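Local atomic coordinates of metallo-beta-lactamase (Chryseobacterium indologenes, PDB entry 3L6N), a protein that hydrolyses the beta-lactam ring of penicillins, cephalosporins and carbapenems with two zinc ions, conferring resistance to these antibiotics. Residues Leu36-Lys40 with Ile125-Phe130; Tyr54-Met58 with Phe87-Ile93; Ser77-Gly83 with Phe104-Lys110; Lys94-Ala99 with Ser113-Thr119. All blocks are in the same frame, centred on the assembly; numbering follows the deposited sequence.

Contact 1: Leu36-Lys40 with Ile125-Phe130; sequences LVTKK and IGGEEF
K39 and G126 join the two backbones by one hydrogen bond, K39 N to G126 O at 2.9 Å and nearly straight at 166°, formed where strand 36-38 ends and the type I' turn from I125 to E128 begins. The strands belong to different sheets, and further along it is side chains that fill the space between them, as expected in the sandwich of the metallo-beta-lactamase fold. L36 places CG anti to its backbone N (chi1 180°), which brings CD2 within 3.7 Å of E128 CB and 3.9 Å of F130 CD2, at the inner, apolar end. Closer to the turn, T38 divides its branches: CG2 packs on E128 CG at 3.7 Å, while OG1 lies 3.5 Å from G126 CA. Glycine suits that position, having no side chain to meet the hydroxyl and tolerating positive phi. T38 OG1 also accepts from K40 N (3.0 Å), an ST turn, and is hydrogen-bonded to G41 O. E128 lays its methylene CG 3.5 Å from V37 O. Its carboxylate passes beyond, OE1 to the hydroxyl of Y151 and OE2 to the amide of N14. With uncharged donors at both oxygens, E128 can probably keep its negative charge while its aliphatic part serves as packing.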
# COMPACT_ATOMS: atom_id res chain seq x y z
N LEU A 36 -6.57 -8.39 -1.50
CA LEU A 36 -7.08 -9.46 -0.65
C LEU A 36 -8.38 -9.99 -1.22
O LEU A 36 -9.33 -9.23 -1.40
CB LEU A 36 -7.29 -8.93 0.78
CG LEU A 36 -7.83 -9.89 1.85
CD1 LEU A 36 -6.91 -11.06 2.09
CD2 LEU A 36 -8.06 -9.10 3.14
N VAL A 37 -8.41 -11.28 -1.53
CA VAL A 37 -9.62 -11.92 -2.06
C VAL A 37 -10.53 -12.21 -0.87
O VAL A 37 -10.06 -12.72 0.13
CB VAL A 37 -9.30 -13.23 -2.76
CG1 VAL A 37 -10.57 -13.88 -3.26
CG2 VAL A 37 -8.35 -12.97 -3.95
N THR A 38 -11.80 -11.83 -0.99
CA THR A 38 -12.78 -12.12 0.07
C THR A 38 -13.99 -12.77 -0.58
O THR A 38 -14.12 -12.75 -1.80
CB THR A 38 -13.24 -10.85 0.85
OG1 THR A 38 -14.37 -10.24 0.21
CG2 THR A 38 -12.10 -9.82 1.00
N LYS A 39 -14.88 -13.33 0.23
CA LYS A 39 -16.11 -13.93 -0.30
C LYS A 39 -17.04 -12.94 -1.01
O LYS A 39 -17.91 -13.35 -1.79
CB LYS A 39 -16.87 -14.63 0.84
CG LYS A 39 -16.20 -15.87 1.36
CD LYS A 39 -17.01 -16.45 2.53
CE LYS A 39 -16.83 -17.94 2.66
NZ LYS A 39 -15.47 -18.32 3.11
N LYS A 40 -16.86 -11.64 -0.76
CA LYS A 40 -17.70 -10.61 -1.34
C LYS A 40 -16.96 -9.75 -2.36
O LYS A 40 -17.46 -8.69 -2.78
CB LYS A 40 -18.32 -9.72 -0.25
CG LYS A 40 -19.32 -10.45 0.63
CD LYS A 40 -20.65 -10.67 -0.08
CE LYS A 40 -21.49 -11.76 0.59
NZ LYS A 40 -21.77 -11.46 2.02
N ILE A 125 -14.53 -7.84 5.87
CA ILE A 125 -15.30 -7.91 4.64
C ILE A 125 -15.11 -9.31 4.05
O ILE A 125 -14.00 -9.83 4.02
CB ILE A 125 -14.86 -6.80 3.64
CG1 ILE A 125 -15.42 -7.05 2.23
CG2 ILE A 125 -13.37 -6.68 3.60
CD1 ILE A 125 -15.77 -5.78 1.49
N GLY A 126 -16.23 -9.91 3.63
CA GLY A 126 -16.20 -11.23 3.00
C GLY A 126 -15.42 -12.31 3.74
O GLY A 126 -14.77 -13.15 3.11
N GLY A 127 -15.47 -12.30 5.07
CA GLY A 127 -14.82 -13.31 5.90
C GLY A 127 -13.34 -13.08 6.15
O GLY A 127 -12.65 -13.92 6.73
N GLU A 128 -12.84 -11.93 5.68
CA GLU A 128 -11.45 -11.54 5.88
C GLU A 128 -11.38 -10.36 6.85
O GLU A 128 -12.36 -9.64 7.03
CB GLU A 128 -10.82 -11.12 4.54
CG GLU A 128 -10.80 -12.24 3.49
CD GLU A 128 -9.91 -13.43 3.86
OE1 GLU A 128 -8.89 -13.27 4.57
OE2 GLU A 128 -10.24 -14.55 3.41
N GLU A 129 -10.20 -10.15 7.43
CA GLU A 129 -10.00 -9.12 8.45
C GLU A 129 -8.66 -8.43 8.28
O GLU A 129 -7.66 -9.06 7.95
CB GLU A 129 -10.08 -9.75 9.83
CG GLU A 129 -10.05 -8.81 11.01
CD GLU A 129 -9.92 -9.57 12.33
OE1 GLU A 129 -9.46 -8.97 13.32
OE2 GLU A 129 -10.26 -10.77 12.37
N PHE A 130 -8.63 -7.12 8.52
CA PHE A 130 -7.36 -6.39 8.56
C PHE A 130 -7.50 -5.13 9.41
O PHE A 130 -8.61 -4.75 9.77
CB PHE A 130 -6.89 -6.04 7.13
CG PHE A 130 -7.94 -5.38 6.29
CD1 PHE A 130 -8.00 -3.99 6.20
CD2 PHE A 130 -8.88 -6.14 5.59
CE1 PHE A 130 -8.99 -3.37 5.42
CE2 PHE A 130 -9.86 -5.54 4.81
CZ PHE A 130 -9.92 -4.15 4.73

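Contact 2: Tyr54-Met58 with Phe87-Ile93; sequences YQSLM and FFNNKGI
Y54 and F87 form the apolar centre: the tyrosine edge is turned toward the face of F87, an edge-to-face pair with centroids 5.3 Å apart and planes at 65°. Y54 CB sits almost over the middle of the F87 ring, a CH-pi contact of 3.6 Å to the centroid. F88 completes the aromatic cluster, its CE2 over a face of the Y54 ring and its own face covered by F87 CD2. The buried Y54 OH is hydrogen-bonded to D84 N. M58, modelled in two conformers, offers an unbranched chain that bends at chi2 and chi3 to reach the rings. In this conformer CE touches the edge of F87 at CE2 (3.7 Å), and SD lies 4.0 Å from F88 CE1, an oblique Met-aromatic contact, and 3.8 Å from I93 CD1. Helix 54-65 packs on helix 86-90 and the turn after it, and F88 continues inward to L44 and V72. Helix 86-90 closes in a Schellman motif at G92, where positive phi suits glycine. K91 and M58 meet tip to tip, CD against CE, and K91 bends at chi4 so that NZ donates to Q55 OE1 at 3.0 Å. Q55 NE2 is held by D59 OD1 and donates to water 1.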
# COMPACT_ATOMS: atom_id res chain seq x y z
N TYR A 54 -5.37 0.72 -14.44
CA TYR A 54 -6.43 0.43 -13.45
C TYR A 54 -7.40 -0.63 -13.97
O TYR A 54 -7.65 -1.64 -13.30
CB TYR A 54 -7.21 1.68 -13.06
CG TYR A 54 -6.46 2.73 -12.25
CD1 TYR A 54 -7.04 3.98 -12.06
CD2 TYR A 54 -5.20 2.48 -11.67
CE1 TYR A 54 -6.40 4.97 -11.31
CE2 TYR A 54 -4.55 3.46 -10.92
CZ TYR A 54 -5.16 4.70 -10.75
OH TYR A 54 -4.57 5.71 -10.03
N GLN A 55 -7.95 -0.39 -15.16
CA GLN A 55 -8.90 -1.34 -15.75
C GLN A 55 -8.25 -2.70 -16.04
O GLN A 55 -8.87 -3.74 -15.82
CB GLN A 55 -9.54 -0.77 -17.02
CG GLN A 55 -10.71 -1.62 -17.54
CD GLN A 55 -11.87 -1.68 -16.57
OE1 GLN A 55 -12.40 -0.66 -16.15
NE2 GLN A 55 -12.26 -2.90 -16.19
N SER A 56 -7.01 -2.67 -16.52
CA SER A 56 -6.27 -3.89 -16.80
C SER A 56 -6.16 -4.77 -15.55
O SER A 56 -6.36 -5.98 -15.63
CB SER A 56 -4.88 -3.55 -17.32
OG SER A 56 -4.18 -4.73 -17.67
N LEU A 57 -5.83 -4.16 -14.42
CA LEU A 57 -5.71 -4.92 -13.16
C LEU A 57 -7.06 -5.51 -12.77
O LEU A 57 -7.13 -6.67 -12.39
CB LEU A 57 -5.19 -4.04 -12.02
CG LEU A 57 -5.10 -4.78 -10.68
CD1 LEU A 57 -4.04 -5.88 -10.72
CD2 LEU A 57 -4.77 -3.77 -9.61
N MET A 58 -8.12 -4.71 -12.87
CA MET A 58 -9.47 -5.19 -12.56
C MET A 58 -9.86 -6.38 -13.44
O MET A 58 -10.39 -7.37 -12.95
CB MET A 58 -10.50 -4.07 -12.65
CG MET A 58 -10.31 -2.98 -11.60
SD MET A 58 -11.91 -2.29 -11.10
CE MET A 58 -12.53 -1.76 -12.69
N PHE A 87 -11.44 7.07 -10.63
CA PHE A 87 -11.66 5.88 -11.45
C PHE A 87 -12.58 4.89 -10.73
O PHE A 87 -13.50 4.33 -11.34
CB PHE A 87 -10.35 5.19 -11.79
CG PHE A 87 -10.52 3.91 -12.55
CD1 PHE A 87 -10.55 3.91 -13.94
CD2 PHE A 87 -10.64 2.69 -11.88
CE1 PHE A 87 -10.70 2.72 -14.65
CE2 PHE A 87 -10.80 1.50 -12.57
CZ PHE A 87 -10.82 1.50 -13.96
N PHE A 88 -12.30 4.67 -9.45
CA PHE A 88 -13.07 3.74 -8.65
C PHE A 88 -14.37 4.35 -8.15
O PHE A 88 -15.42 3.70 -8.20
CB PHE A 88 -12.21 3.16 -7.52
CG PHE A 88 -10.99 2.46 -8.03
CD1 PHE A 88 -11.07 1.14 -8.48
CD2 PHE A 88 -9.77 3.12 -8.09
CE1 PHE A 88 -9.95 0.49 -8.97
CE2 PHE A 88 -8.63 2.47 -8.58
CZ PHE A 88 -8.73 1.15 -9.01
N ASN A 89 -14.32 5.60 -7.71
CA ASN A 89 -15.53 6.30 -7.27
C ASN A 89 -16.59 6.31 -8.37
O ASN A 89 -17.77 6.05 -8.09
CB ASN A 89 -15.21 7.74 -6.84
CG ASN A 89 -14.36 7.79 -5.59
OD1 ASN A 89 -14.28 6.83 -4.82
ND2 ASN A 89 -13.70 8.93 -5.37
N ASN A 90 -16.17 6.58 -9.60
CA ASN A 90 -17.10 6.67 -10.74
C ASN A 90 -17.80 5.34 -11.02
O ASN A 90 -18.95 5.32 -11.47
CB ASN A 90 -16.40 7.18 -11.99
CG ASN A 90 -16.04 8.66 -11.90
OD1 ASN A 90 -16.50 9.38 -11.01
ND2 ASN A 90 -15.23 9.13 -12.84
N LYS A 91 -17.11 4.25 -10.71
CA LYS A 91 -17.68 2.91 -10.88
C LYS A 91 -18.44 2.40 -9.65
O LYS A 91 -18.88 1.25 -9.62
CB LYS A 91 -16.56 1.92 -11.26
CG LYS A 91 -15.93 2.18 -12.61
CD LYS A 91 -14.69 1.33 -12.80
CE LYS A 91 -14.28 1.29 -14.25
NZ LYS A 91 -15.06 0.28 -15.03
N GLY A 92 -18.60 3.25 -8.64
CA GLY A 92 -19.33 2.88 -7.42
C GLY A 92 -18.58 1.92 -6.50
O GLY A 92 -19.16 1.31 -5.60
N ILE A 93 -17.27 1.80 -6.72
CA ILE A 93 -16.41 1.01 -5.86
C ILE A 93 -16.01 1.88 -4.68
O ILE A 93 -15.45 2.96 -4.86
CB ILE A 93 -15.17 0.50 -6.61
CG1 ILE A 93 -15.59 -0.45 -7.75
CG2 ILE A 93 -14.17 -0.19 -5.65
CD1 ILE A 93 -14.50 -0.72 -8.76
O HOH W 1 -14.87 -3.20 -14.94

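Contact 3: Ser77-Gly83 with Phe104-Lys110. With ZN (zinc ion), chain B; ZN (zinc ion), chain C.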
# COMPACT_ATOMS: atom_id res chain seq x y z
N SER A 77 -1.32 9.56 0.22
CA SER A 77 -1.94 10.33 -0.86
C SER A 77 -1.24 10.27 -2.21
O SER A 77 -1.80 10.73 -3.20
CB SER A 77 -2.07 11.80 -0.47
OG SER A 77 -0.80 12.43 -0.51
N HIS A 78 -0.03 9.72 -2.25
CA HIS A 78 0.79 9.76 -3.46
C HIS A 78 0.26 8.91 -4.61
O HIS A 78 -0.57 8.03 -4.42
CB HIS A 78 2.23 9.35 -3.13
CG HIS A 78 3.00 10.39 -2.38
ND1 HIS A 78 4.15 10.08 -1.67
CD2 HIS A 78 2.81 11.72 -2.24
CE1 HIS A 78 4.63 11.20 -1.14
NE2 HIS A 78 3.83 12.20 -1.46
N ASP A 79 0.76 9.20 -5.81
CA ASP A 79 0.28 8.55 -7.05
C ASP A 79 0.37 7.03 -7.06
O ASP A 79 -0.46 6.36 -7.69
CB ASP A 79 1.07 9.06 -8.25
CG ASP A 79 0.78 10.51 -8.59
OD1 ASP A 79 1.53 11.03 -9.44
OD2 ASP A 79 -0.15 11.12 -8.04
N ASP A 80 1.38 6.48 -6.37
CA ASP A 80 1.59 5.03 -6.30
C ASP A 80 0.77 4.38 -5.19
O ASP A 80 0.91 3.19 -4.93
CB ASP A 80 3.10 4.70 -6.12
CG ASP A 80 3.69 5.29 -4.85
OD1 ASP A 80 3.50 6.50 -4.60
OD2 ASP A 80 4.38 4.55 -4.11
N ARG A 81 -0.11 5.17 -4.57
CA ARG A 81 -0.87 4.71 -3.42
C ARG A 81 -2.35 4.97 -3.66
O ARG A 81 -3.04 4.12 -4.22
CB ARG A 81 -0.36 5.38 -2.14
CG ARG A 81 1.15 5.22 -1.91
CD ARG A 81 1.51 3.89 -1.26
NE ARG A 81 1.51 2.77 -2.20
CZ ARG A 81 2.02 1.58 -1.93
NH1 ARG A 81 2.57 1.34 -0.74
NH2 ARG A 81 1.98 0.61 -2.83
N ALA A 82 -2.83 6.15 -3.29
CA ALA A 82 -4.22 6.54 -3.62
C ALA A 82 -4.43 6.66 -5.13
O ALA A 82 -5.50 6.31 -5.65
CB ALA A 82 -4.59 7.86 -2.95
N GLY A 83 -3.42 7.15 -5.84
CA GLY A 83 -3.57 7.42 -7.27
C GLY A 83 -4.76 8.34 -7.53
O GLY A 83 -4.99 9.30 -6.78
N PHE A 104 -4.72 15.87 2.05
CA PHE A 104 -3.63 16.00 1.08
C PHE A 104 -4.14 15.88 -0.36
O PHE A 104 -3.73 16.64 -1.23
CB PHE A 104 -2.54 14.95 1.32
CG PHE A 104 -1.63 15.25 2.50
CD1 PHE A 104 -0.75 14.27 2.94
CD2 PHE A 104 -1.64 16.49 3.15
CE1 PHE A 104 0.12 14.50 3.99
CE2 PHE A 104 -0.76 16.74 4.22
CZ PHE A 104 0.12 15.74 4.65
N LEU A 105 -5.01 14.90 -0.62
CA LEU A 105 -5.58 14.72 -1.95
C LEU A 105 -6.32 15.98 -2.40
O LEU A 105 -6.11 16.45 -3.52
CB LEU A 105 -6.52 13.51 -1.97
CG LEU A 105 -5.85 12.14 -1.86
CD1 LEU A 105 -6.89 11.07 -1.55
CD2 LEU A 105 -5.06 11.81 -3.13
N LYS A 106 -7.14 16.53 -1.52
CA LYS A 106 -7.90 17.74 -1.83
C LYS A 106 -6.96 18.93 -2.10
O LYS A 106 -7.14 19.66 -3.08
CB LYS A 106 -8.87 18.03 -0.68
CG LYS A 106 -9.85 19.17 -0.94
CD LYS A 106 -10.82 18.86 -2.08
CE LYS A 106 -12.07 19.75 -2.02
NZ LYS A 106 -11.77 21.21 -2.09
N LYS A 107 -5.97 19.11 -1.23
CA LYS A 107 -4.96 20.17 -1.39
C LYS A 107 -4.25 20.06 -2.75
O LYS A 107 -3.94 21.07 -3.40
CB LYS A 107 -3.95 20.10 -0.23
CG LYS A 107 -2.71 20.99 -0.34
CD LYS A 107 -3.05 22.45 -0.13
CE LYS A 107 -1.80 23.26 0.20
NZ LYS A 107 -0.89 23.35 -1.00
N ASP A 108 -4.01 18.82 -3.17
CA ASP A 108 -3.30 18.57 -4.43
C ASP A 108 -4.22 18.52 -5.66
O ASP A 108 -3.75 18.25 -6.77
CB ASP A 108 -2.44 17.29 -4.32
CG ASP A 108 -1.23 17.45 -3.41
OD1 ASP A 108 -0.90 18.59 -3.01
OD2 ASP A 108 -0.57 16.44 -3.09
N GLY A 109 -5.51 18.79 -5.47
CA GLY A 109 -6.47 18.85 -6.58
C GLY A 109 -6.96 17.49 -7.06
O GLY A 109 -7.44 17.36 -8.20
N LYS A 110 -6.86 16.48 -6.20
CA LYS A 110 -7.20 15.10 -6.58
C LYS A 110 -8.50 14.63 -5.93
O LYS A 110 -8.99 15.24 -4.98
CB LYS A 110 -6.07 14.14 -6.20
CG LYS A 110 -4.70 14.44 -6.80
CD LYS A 110 -3.66 13.51 -6.17
CE LYS A 110 -2.24 13.76 -6.66
NZ LYS A 110 -1.26 12.95 -5.86
ZN ZN B . 4.83 8.27 -1.14
ZN ZN C . 5.62 5.01 -2.55
O HOH W 2 -2.55 10.35 -5.80
O HOH W 3 -0.67 13.87 -2.93
O HOH W 4 5.13 7.03 -2.56
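The carboxylate of D79 is met by K110 NZ almost end-on to its OD2, in a salt bridge of 3.1 Å, whereas the F104 ring is approached obliquely by S77 OG, which lies 3.6 Å from F104 CB. The third flat group, the H78 imidazole, uses both edge nitrogens: ND1 binds the zinc ion of chain B at 2.0 Å, and NE2 is hydrogen-bonded to E173 OE1. H76 to D80 form the HxHxD motif of the metallo-beta-lactamases, which supplies H76 and H78 to one zinc, completed by H139, and D80 to the other, completed by C158 and H200. D80 OD2 reaches the zinc ion of chain C at 2.0 Å, and water 4 bridges the two metals while donating to D80 OD1. H78 and D80 go to the metals, whereas S77 and A82 turn toward helix 99-107. S77 is small enough to fit against F104 and L105, and A82 CB meets L105 CD2. Past the helix end, where G109 takes positive phi in a Schellman motif, K110 runs fully extended beyond CG, which carries its ammonium back to the zinc loop. There NZ donates to water 2 at 2.9 Å, a water that also lies 2.7 Å from S77 O. Water 3 accepts from K110 NZ, donates to D108 OD2 of the same segment at 2.6 Å, and lies 2.8 Å from S77 OG across the contact.

Contact 4: Lys94-Ala99 with Ser113-Thr119; sequences KTYATA and STEIIKT
E115 lies across the ring of Y96, and its chain can be followed outward. CB is 3.5 Å from Y96 CE2, and CG stands over the ring face, 3.8 Å from the centroid and 16° off the normal, a CH-pi contact. The first torsion, -31°, departs from the usual staggered value, so this placement probably costs some strain. CD passes beside the methylenes of K94. OE1 then accepts from T114 OG1 at 3.0 Å, on its anti side, while OE2 accepts a hydrogen bond from water 5 at 2.8 Å. That water accepts in turn from K94 NZ at 2.7 Å, so lysine and glutamate meet through water. Behind these side chains runs the parallel pairing of strands 94-97 and 115-116, the two ends of a beta-alpha-beta crossover whose helix is 99-107. E115 N gives to T95 O at 2.8 Å, A97 N to E115 O, and I117 N to A97 O at 2.9 Å. T114 N donates to T95 OG1, itself hydrogen-bonded to N89. E115 O is also reached by S113 OG (2.7 Å), from the face of its plane opposite to A97 N. A97 has only a methyl, which leaves room for S113 beside it, and Y96 also stacks with F73 of the neighbouring strand. I117 CG1 packs against Y96 CB, and T98 caps helix 99-107 through its hydroxyl to T101 N. Backbone bonds, helped by the T95 hydroxyl, thus join the strands, and the charged pair, mediated by water at an exposed rim, probably adds only a modest electrostatic attraction.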
# COMPACT_ATOMS: atom_id res chain seq x y z
N LYS A 94 -16.32 1.42 -3.47
CA LYS A 94 -15.98 2.14 -2.26
C LYS A 94 -14.47 2.36 -2.15
O LYS A 94 -13.68 1.43 -2.34
CB LYS A 94 -16.49 1.39 -1.04
CG LYS A 94 -18.01 1.39 -0.91
CD LYS A 94 -18.43 0.81 0.41
CE LYS A 94 -19.93 0.97 0.61
NZ LYS A 94 -20.34 0.43 1.93
N THR A 95 -14.09 3.60 -1.86
CA THR A 95 -12.69 3.92 -1.64
C THR A 95 -12.49 4.41 -0.21
O THR A 95 -13.38 5.07 0.36
CB THR A 95 -12.20 5.00 -2.61
OG1 THR A 95 -13.07 6.13 -2.55
CG2 THR A 95 -12.16 4.45 -4.03
N TYR A 96 -11.32 4.11 0.34
CA TYR A 96 -11.04 4.33 1.75
C TYR A 96 -9.72 5.04 1.93
O TYR A 96 -8.68 4.62 1.39
CB TYR A 96 -10.97 2.99 2.50
CG TYR A 96 -12.28 2.25 2.62
CD1 TYR A 96 -12.78 1.50 1.55
CD2 TYR A 96 -13.00 2.26 3.81
CE1 TYR A 96 -13.97 0.81 1.65
CE2 TYR A 96 -14.21 1.56 3.92
CZ TYR A 96 -14.67 0.85 2.83
OH TYR A 96 -15.86 0.15 2.92
N ALA A 97 -9.74 6.13 2.70
CA ALA A 97 -8.53 6.86 3.05
C ALA A 97 -8.74 7.51 4.41
O ALA A 97 -9.88 7.72 4.83
CB ALA A 97 -8.22 7.94 2.01
N THR A 98 -7.65 7.80 5.10
CA THR A 98 -7.76 8.56 6.34
C THR A 98 -8.14 10.01 6.06
O THR A 98 -7.99 10.51 4.93
CB THR A 98 -6.44 8.59 7.11
OG1 THR A 98 -5.46 9.27 6.31
CG2 THR A 98 -5.95 7.19 7.46
N ALA A 99 -8.63 10.71 7.09
CA ALA A 99 -8.90 12.14 6.97
C ALA A 99 -7.66 12.91 6.50
O ALA A 99 -7.77 13.77 5.63
CB ALA A 99 -9.42 12.69 8.29
N SER A 113 -11.49 9.96 -1.03
CA SER A 113 -12.20 8.70 -0.79
C SER A 113 -13.67 8.95 -0.46
O SER A 113 -14.05 10.07 -0.08
CB SER A 113 -11.55 7.91 0.35
OG SER A 113 -11.77 8.55 1.59
N THR A 114 -14.49 7.92 -0.61
CA THR A 114 -15.90 8.03 -0.22
C THR A 114 -16.14 7.53 1.20
O THR A 114 -17.17 7.84 1.80
CB THR A 114 -16.83 7.33 -1.22
OG1 THR A 114 -16.45 5.95 -1.35
CG2 THR A 114 -16.77 8.01 -2.58
N GLU A 115 -15.18 6.77 1.74
CA GLU A 115 -15.24 6.30 3.11
C GLU A 115 -13.99 6.71 3.88
O GLU A 115 -12.91 6.79 3.31
CB GLU A 115 -15.39 4.77 3.19
CG GLU A 115 -16.15 4.10 2.04
CD GLU A 115 -17.60 4.51 1.95
OE1 GLU A 115 -18.08 4.75 0.81
OE2 GLU A 115 -18.27 4.59 3.00
N ILE A 116 -14.15 6.94 5.18
CA ILE A 116 -13.05 7.41 6.02
C ILE A 116 -12.52 6.29 6.90
O ILE A 116 -13.27 5.69 7.69
CB ILE A 116 -13.50 8.60 6.93
CG1 ILE A 116 -14.19 9.68 6.10
CG2 ILE A 116 -12.33 9.14 7.76
CD1 ILE A 116 -13.39 10.20 4.94
N ILE A 117 -11.22 6.03 6.79
CA ILE A 117 -10.58 4.97 7.57
C ILE A 117 -10.58 5.31 9.07
O ILE A 117 -10.20 6.41 9.47
CB ILE A 117 -9.13 4.71 7.10
CG1 ILE A 117 -9.15 4.13 5.68
CG2 ILE A 117 -8.38 3.79 8.09
CD1 ILE A 117 -7.75 3.96 5.07
N LYS A 118 -11.00 4.34 9.88
CA LYS A 118 -10.80 4.41 11.32
C LYS A 118 -9.57 3.59 11.66
O LYS A 118 -9.57 2.36 11.55
CB LYS A 118 -12.02 3.89 12.08
CG LYS A 118 -13.27 4.70 11.90
CD LYS A 118 -14.35 4.18 12.83
CE LYS A 118 -15.49 5.17 12.93
NZ LYS A 118 -16.56 4.62 13.82
N THR A 119 -8.49 4.26 12.05
CA THR A 119 -7.25 3.57 12.28
C THR A 119 -7.29 2.75 13.57
O THR A 119 -7.93 3.13 14.55
CB THR A 119 -6.03 4.50 12.26
OG1 THR A 119 -6.23 5.57 13.20
CG2 THR A 119 -5.82 5.07 10.87
O HOH W 5 -19.81 2.36 3.71
O HOH W 6 -9.33 9.15 9.47

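In the fold
Along the chain, contacts 2, 3 and 4 are all nested inside the loop that contact 1 closes. Contact 2 closes before contact 4 opens, while contact 3 alternates with both. Contact 1 joins the seven-stranded sheet to the five-stranded one, and contact 4 forms the edge of the larger sheet, the two centres lying about 17 Å apart. Helix 86-90 of contact 2 leads straight into strand 94-97 of contact 4, where N89 OD1 probably bonds T95 OG1. Helix 99-107 links contacts 3 and 4. Contact 3 alone holds zinc ligands; contacts 2 and 4 lie about 16 and 13 Å from it, between centres, and contact 2 touches it through Y54 OH and G83 CA.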